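Local coordinates for protein SOSEKI 4 (Arabidopsis thaliana, PDB 6RSN), which polymerises into filaments through its DIX-like domain, interprets polarity cues and can influence the orientation of plant cell divisions, and promotes auxin biosynthesis and signalling, at residues Y55-W69 / F79-I93. The protein carries 1 engineered substitution. Sequence-based numbering, arbitrary orientation.
Sequences YSWSSKRTYKNGFVW and FPVHGQEYVLKGSQI
The indole of Trp69 turns back beside its own backbone N (chi1 -68°), and Lys89, with CG opposite its N (chi1 180°), runs out extended across the ring. Lys89 CB sits over one indole face, 3.6 Å from the centroid of the six-membered ring, and NZ makes an off-centre cation-pi contact with the five-membered ring; Lys60 CG lies against the opposite face. An alanine in place of Trp69 would probably leave the Lys89 ammonium without its aromatic partner and open a gap beside Val87 CG1, which touches Trp69 CH2 at 3.9 Å.

Beneath this layer, strands 55-63 and 86-92 pair antiparallel. Ser56 and Ser91 exchange two backbone hydrogen bonds, Ser58 and Lys89 two more, and Lys60 N donates an almost straight one to Val87 O (2.9 Å, 176°). One water joins Ser56 O to Ser91 OG. On the other face, Gly90 CA makes a CH-pi contact 3.8 Å from the centroid of the Trp57 six-membered ring; a CB there would clash with the indole.

In the ubiquitin-like fold of this DIX-like domain, strand 86-92 also pairs in parallel with strand 5-13, while strand 55-63 pairs antiparallel with strand 66-71. Trp57 and Leu88 pack against helix 36-47, and Trp57 NE1 is hydrogen-bonded to Ala52 O.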
loop_
_atom_site.group_PDB
_atom_site.type_symbol
_atom_site.label_atom_id
_atom_site.label_comp_id
_atom_site.label_asym_id
_atom_site.label_seq_id
_atom_site.Cartn_x
_atom_site.Cartn_y
_atom_site.Cartn_z
ATOM N N TYR A 55 0.854 5.022 9.664
ATOM C CA TYR A 55 1.086 5.558 8.332
ATOM C C TYR A 55 -0.239 5.877 7.660
ATOM O O TYR A 55 -1.260 5.197 7.878
ATOM C CB TYR A 55 1.790 4.526 7.450
ATOM C CG TYR A 55 3.147 4.219 7.999
ATOM C CD1 TYR A 55 4.227 5.063 7.775
ATOM C CD2 TYR A 55 3.307 3.101 8.803
ATOM C CE1 TYR A 55 5.468 4.757 8.296
ATOM C CE2 TYR A 55 4.541 2.780 9.345
ATOM C CZ TYR A 55 5.607 3.636 9.119
ATOM O OH TYR A 55 6.782 3.342 9.747
ATOM N N SER A 56 -0.229 6.946 6.822
ATOM C CA SER A 56 -1.316 7.235 5.905
ATOM C C SER A 56 -0.960 6.622 4.545
ATOM O O SER A 56 0.169 6.790 4.083
ATOM C CB SER A 56 -1.317 8.790 5.745
ATOM O OG SER A 56 -2.393 9.049 4.862
ATOM N N TRP A 57 -1.900 5.845 3.952
ATOM C CA TRP A 57 -1.516 5.008 2.800
ATOM C C TRP A 57 -2.011 5.581 1.471
ATOM O O TRP A 57 -3.083 6.176 1.416
ATOM C CB TRP A 57 -2.026 3.543 2.958
ATOM C CG TRP A 57 -1.357 2.910 4.141
ATOM C CD1 TRP A 57 -1.750 2.913 5.457
ATOM C CD2 TRP A 57 -0.105 2.198 4.107
ATOM N NE1 TRP A 57 -0.830 2.219 6.219
ATOM C CE2 TRP A 57 0.182 1.776 5.428
ATOM C CE3 TRP A 57 0.789 1.869 3.070
ATOM C CZ2 TRP A 57 1.350 1.072 5.757
ATOM C CZ3 TRP A 57 1.907 1.127 3.374
ATOM C CH2 TRP A 57 2.189 0.726 4.701
ATOM N N SER A 58 -1.171 5.423 0.450
ATOM C CA SER A 58 -1.488 5.914 -0.886
ATOM C C SER A 58 -1.125 4.789 -1.860
ATOM O O SER A 58 -0.381 3.852 -1.519
ATOM C CB SER A 58 -0.708 7.175 -1.197
ATOM O OG SER A 58 -1.092 8.289 -0.355
ATOM N N SER A 59 -1.684 4.848 -3.071
ATOM C CA SER A 59 -1.223 3.933 -4.102
ATOM C C SER A 59 -0.754 4.753 -5.296
ATOM O O SER A 59 -1.259 5.841 -5.583
ATOM C CB SER A 59 -2.301 2.926 -4.492
ATOM O OG SER A 59 -3.395 3.625 -5.093
ATOM N N LYS A 60 0.278 4.235 -5.957
ATOM C CA LYS A 60 0.787 4.930 -7.137
ATOM C C LYS A 60 -0.209 4.782 -8.295
ATOM O O LYS A 60 -0.722 3.706 -8.637
ATOM C CB LYS A 60 2.135 4.284 -7.465
ATOM C CG LYS A 60 2.992 5.037 -8.470
ATOM C CD LYS A 60 4.209 4.173 -8.797
ATOM C CE LYS A 60 5.210 4.939 -9.618
ATOM N NZ LYS A 60 6.247 4.052 -10.211
ATOM N N ARG A 61 -0.458 5.900 -8.985
ATOM C CA ARG A 61 -1.438 5.899 -10.060
ATOM C C ARG A 61 -0.964 6.822 -11.194
ATOM O O ARG A 61 -0.351 7.833 -10.933
ATOM C CB ARG A 61 -2.735 6.414 -9.420
ATOM C CG ARG A 61 -3.797 6.812 -10.425
ATOM C CD ARG A 61 -4.654 5.557 -10.561
ATOM N NE ARG A 61 -5.301 5.304 -9.263
ATOM C CZ ARG A 61 -6.522 5.750 -8.944
ATOM N NH1 ARG A 61 -7.219 6.441 -9.828
ATOM N NH2 ARG A 61 -7.062 5.447 -7.777
ATOM N N THR A 62 -1.269 6.529 -12.471
ATOM C CA THR A 62 -0.835 7.420 -13.562
ATOM C C THR A 62 -1.484 8.803 -13.446
ATOM O O THR A 62 -2.649 8.921 -13.036
ATOM C CB THR A 62 -1.003 6.798 -14.959
ATOM O OG1 THR A 62 -2.402 6.833 -15.217
ATOM C CG2 THR A 62 -0.506 5.386 -15.046
ATOM N N TYR A 63 -0.715 9.846 -13.811
ATOM C CA TYR A 63 -1.165 11.230 -13.733
ATOM C C TYR A 63 -0.291 12.079 -14.663
ATOM O O TYR A 63 0.922 12.158 -14.446
ATOM C CB TYR A 63 -1.059 11.697 -12.267
ATOM C CG TYR A 63 -1.318 13.164 -12.043
ATOM C CD1 TYR A 63 -2.588 13.704 -12.158
ATOM C CD2 TYR A 63 -0.266 14.022 -11.725
ATOM C CE1 TYR A 63 -2.836 15.061 -11.986
ATOM C CE2 TYR A 63 -0.496 15.377 -11.532
ATOM C CZ TYR A 63 -1.777 15.890 -11.641
ATOM O OH TYR A 63 -1.970 17.215 -11.413
ATOM N N LYS A 64 -0.921 12.794 -15.614
ATOM C CA LYS A 64 -0.213 13.678 -16.519
ATOM C C LYS A 64 0.929 12.885 -17.154
ATOM O O LYS A 64 0.690 11.800 -17.661
ATOM C CB LYS A 64 0.246 14.951 -15.805
ATOM C CG LYS A 64 -0.574 16.195 -16.103
ATOM C CD LYS A 64 -1.908 16.270 -15.438
ATOM C CE LYS A 64 -2.010 17.598 -14.715
ATOM N NZ LYS A 64 -3.242 18.332 -15.075
ATOM N N ASN A 65 2.170 13.382 -17.081
ATOM C CA ASN A 65 3.248 12.650 -17.744
ATOM C C ASN A 65 3.994 11.778 -16.735
ATOM O O ASN A 65 5.099 11.322 -17.017
ATOM C CB ASN A 65 4.161 13.558 -18.579
ATOM C CG ASN A 65 3.567 14.027 -19.904
ATOM O OD1 ASN A 65 3.328 15.220 -20.093
ATOM N ND2 ASN A 65 3.369 13.123 -20.855
ATOM N N GLY A 66 3.390 11.556 -15.551
ATOM C CA GLY A 66 3.950 10.617 -14.610
ATOM C C GLY A 66 2.876 9.964 -13.754
ATOM O O GLY A 66 1.892 9.375 -14.259
ATOM N N PHE A 67 3.103 10.113 -12.437
ATOM C CA PHE A 67 2.382 9.342 -11.445
ATOM C C PHE A 67 2.022 10.262 -10.299
ATOM O O PHE A 67 2.563 11.378 -10.186
ATOM C CB PHE A 67 3.278 8.231 -10.899
ATOM C CG PHE A 67 3.668 7.297 -12.009
ATOM C CD1 PHE A 67 2.747 6.360 -12.454
ATOM C CD2 PHE A 67 4.940 7.352 -12.567
ATOM C CE1 PHE A 67 3.101 5.464 -13.457
ATOM C CE2 PHE A 67 5.272 6.499 -13.613
ATOM C CZ PHE A 67 4.351 5.555 -14.045
ATOM N N VAL A 68 1.069 9.798 -9.492
ATOM C CA VAL A 68 0.644 10.570 -8.334
ATOM C C VAL A 68 0.391 9.502 -7.268
ATOM O O VAL A 68 0.135 8.338 -7.561
ATOM C CB VAL A 68 -0.634 11.396 -8.641
ATOM C CG1 VAL A 68 -1.803 10.458 -9.017
ATOM C CG2 VAL A 68 -1.049 12.300 -7.482
ATOM N N TRP A 69 0.649 9.868 -6.024
ATOM C CA TRP A 69 0.267 9.032 -4.878
ATOM C C TRP A 69 -1.164 9.339 -4.475
ATOM O O TRP A 69 -1.467 10.426 -3.952
ATOM C CB TRP A 69 1.208 9.327 -3.685
ATOM C CG TRP A 69 2.616 8.881 -3.917
ATOM C CD1 TRP A 69 3.740 9.648 -3.967
ATOM C CD2 TRP A 69 3.063 7.528 -4.019
ATOM N NE1 TRP A 69 4.870 8.884 -4.148
ATOM C CE2 TRP A 69 4.475 7.565 -4.203
ATOM C CE3 TRP A 69 2.419 6.295 -4.002
ATOM C CZ2 TRP A 69 5.232 6.399 -4.309
ATOM C CZ3 TRP A 69 3.166 5.143 -4.185
ATOM C CH2 TRP A 69 4.559 5.200 -4.304
ATOM N N PHE A 79 -6.208 0.374 -7.279
ATOM C CA PHE A 79 -5.902 0.062 -8.663
ATOM C C PHE A 79 -4.408 -0.227 -8.860
ATOM O O PHE A 79 -3.551 0.466 -8.298
ATOM C CB PHE A 79 -6.346 1.238 -9.524
ATOM C CG PHE A 79 -7.820 1.522 -9.440
ATOM C CD1 PHE A 79 -8.723 0.767 -10.176
ATOM C CD2 PHE A 79 -8.316 2.476 -8.586
ATOM C CE1 PHE A 79 -10.072 1.061 -10.104
ATOM C CE2 PHE A 79 -9.665 2.769 -8.498
ATOM C CZ PHE A 79 -10.560 2.073 -9.302
ATOM N N PRO A 80 -4.050 -1.189 -9.743
ATOM C CA PRO A 80 -2.648 -1.479 -10.066
ATOM C C PRO A 80 -2.026 -0.433 -10.991
ATOM O O PRO A 80 -2.733 0.323 -11.666
ATOM C CB PRO A 80 -2.755 -2.795 -10.851
ATOM C CG PRO A 80 -4.082 -2.656 -11.561
ATOM C CD PRO A 80 -4.982 -2.022 -10.515
ATOM N N VAL A 81 -0.686 -0.426 -11.019
ATOM C CA VAL A 81 0.087 0.399 -11.936
ATOM C C VAL A 81 0.959 -0.530 -12.786
ATOM O O VAL A 81 1.599 -1.444 -12.255
ATOM C CB VAL A 81 0.901 1.469 -11.171
ATOM C CG1 VAL A 81 2.217 0.945 -10.597
ATOM C CG2 VAL A 81 1.111 2.737 -11.980
ATOM N N HIS A 82 0.964 -0.297 -14.108
ATOM C CA HIS A 82 1.608 -1.179 -15.074
ATOM C C HIS A 82 1.004 -2.579 -14.984
ATOM O O HIS A 82 -0.213 -2.736 -14.927
ATOM C CB HIS A 82 3.142 -1.212 -14.921
ATOM C CG HIS A 82 3.785 0.108 -14.643
ATOM N ND1 HIS A 82 4.638 0.300 -13.565
ATOM C CD2 HIS A 82 3.715 1.297 -15.284
ATOM C CE1 HIS A 82 5.060 1.550 -13.556
ATOM N NE2 HIS A 82 4.509 2.183 -14.602
ATOM N N GLY A 83 1.873 -3.593 -14.923
ATOM C CA GLY A 83 1.460 -4.960 -15.189
ATOM C C GLY A 83 1.069 -5.728 -13.932
ATOM O O GLY A 83 1.860 -6.538 -13.445
ATOM N N GLN A 84 -0.172 -5.490 -13.470
ATOM C CA GLN A 84 -0.735 -6.031 -12.237
ATOM C C GLN A 84 0.169 -5.706 -11.051
ATOM O O GLN A 84 0.194 -6.450 -10.070
ATOM C CB GLN A 84 -0.975 -7.541 -12.325
ATOM C CG GLN A 84 -2.447 -7.928 -12.253
ATOM C CD GLN A 84 -3.044 -7.769 -10.873
ATOM O OE1 GLN A 84 -2.565 -8.342 -9.892
ATOM N NE2 GLN A 84 -4.115 -6.992 -10.792
ATOM N N GLU A 85 0.895 -4.586 -11.172
ATOM C CA GLU A 85 1.869 -4.131 -10.195
ATOM C C GLU A 85 1.200 -3.160 -9.226
ATOM O O GLU A 85 0.617 -2.153 -9.677
ATOM C CB GLU A 85 2.983 -3.383 -10.913
ATOM C CG GLU A 85 4.337 -3.581 -10.284
ATOM C CD GLU A 85 5.385 -2.795 -11.046
ATOM O OE1 GLU A 85 5.813 -3.291 -12.099
ATOM O OE2 GLU A 85 5.752 -1.673 -10.596
ATOM N N TYR A 86 1.299 -3.508 -7.928
ATOM C CA TYR A 86 0.733 -2.727 -6.836
ATOM C C TYR A 86 1.881 -2.098 -6.070
ATOM O O TYR A 86 2.759 -2.816 -5.568
ATOM C CB TYR A 86 -0.125 -3.543 -5.863
ATOM C CG TYR A 86 -1.397 -4.083 -6.468
ATOM C CD1 TYR A 86 -2.479 -3.250 -6.705
ATOM C CD2 TYR A 86 -1.508 -5.429 -6.777
ATOM C CE1 TYR A 86 -3.662 -3.722 -7.243
ATOM C CE2 TYR A 86 -2.676 -5.930 -7.338
ATOM C CZ TYR A 86 -3.757 -5.079 -7.542
ATOM O OH TYR A 86 -4.907 -5.557 -8.102
ATOM N N VAL A 87 1.857 -0.746 -6.019
ATOM C CA VAL A 87 2.930 -0.003 -5.355
ATOM C C VAL A 87 2.250 1.005 -4.454
ATOM O O VAL A 87 1.477 1.833 -4.948
ATOM C CB VAL A 87 3.880 0.747 -6.329
ATOM C CG1 VAL A 87 4.898 1.563 -5.562
ATOM C CG2 VAL A 87 4.596 -0.168 -7.329
ATOM N N LEU A 88 2.585 0.930 -3.161
ATOM C CA LEU A 88 1.964 1.819 -2.195
ATOM C C LEU A 88 3.066 2.634 -1.538
ATOM O O LEU A 88 4.240 2.253 -1.517
ATOM C CB LEU A 88 1.317 0.976 -1.089
ATOM C CG LEU A 88 0.295 -0.092 -1.507
ATOM C CD1 LEU A 88 -0.319 -0.754 -0.297
ATOM C CD2 LEU A 88 -0.798 0.408 -2.433
ATOM N N LYS A 89 2.619 3.690 -0.834
ATOM C CA LYS A 89 3.492 4.481 0.017
ATOM C C LYS A 89 2.737 4.667 1.325
ATOM O O LYS A 89 1.570 4.980 1.357
ATOM C CB LYS A 89 3.841 5.820 -0.609
ATOM C CG LYS A 89 4.754 6.732 0.215
ATOM C CD LYS A 89 4.760 8.065 -0.513
ATOM C CE LYS A 89 5.912 8.974 -0.241
ATOM N NZ LYS A 89 5.464 10.367 -0.540
ATOM N N GLY A 90 3.399 4.304 2.440
ATOM C CA GLY A 90 2.898 4.724 3.754
ATOM C C GLY A 90 3.687 5.917 4.232
ATOM O O GLY A 90 4.904 5.827 4.399
ATOM N N SER A 91 2.949 6.995 4.531
ATOM C CA SER A 91 3.596 8.251 4.913
ATOM C C SER A 91 3.432 8.355 6.421
ATOM O O SER A 91 2.304 8.279 6.906
ATOM C CB SER A 91 2.881 9.386 4.217
ATOM O OG SER A 91 3.175 9.348 2.822
ATOM N N GLN A 92 4.531 8.536 7.159
ATOM C CA GLN A 92 4.398 8.531 8.626
ATOM C C GLN A 92 3.476 9.647 9.099
ATOM O O GLN A 92 3.694 10.814 8.731
ATOM C CB GLN A 92 5.788 8.778 9.257
ATOM C CG GLN A 92 5.787 8.775 10.771
ATOM C CD GLN A 92 7.188 9.125 11.267
ATOM O OE1 GLN A 92 8.003 9.716 10.561
ATOM N NE2 GLN A 92 7.426 8.933 12.532
ATOM N N ILE A 93 2.489 9.281 9.956
ATOM C CA ILE A 93 1.605 10.293 10.545
ATOM C C ILE A 93 2.335 11.041 11.651
ATOM O O ILE A 93 3.051 10.406 12.456
ATOM C CB ILE A 93 0.352 9.587 11.068
ATOM C CG1 ILE A 93 -0.459 9.071 9.860
ATOM C CG2 ILE A 93 -0.460 10.573 11.879
ATOM C CD1 ILE A 93 -1.603 8.193 10.353
HETATM O O HOH W 1 0.937 8.123 1.571
HETATM O O HOH W 2 -5.886 3.314 -6.082
HETATM O O HOH W 3 -0.470 0.814 -7.381
HETATM O O HOH W 4 -3.320 3.142 -7.815
#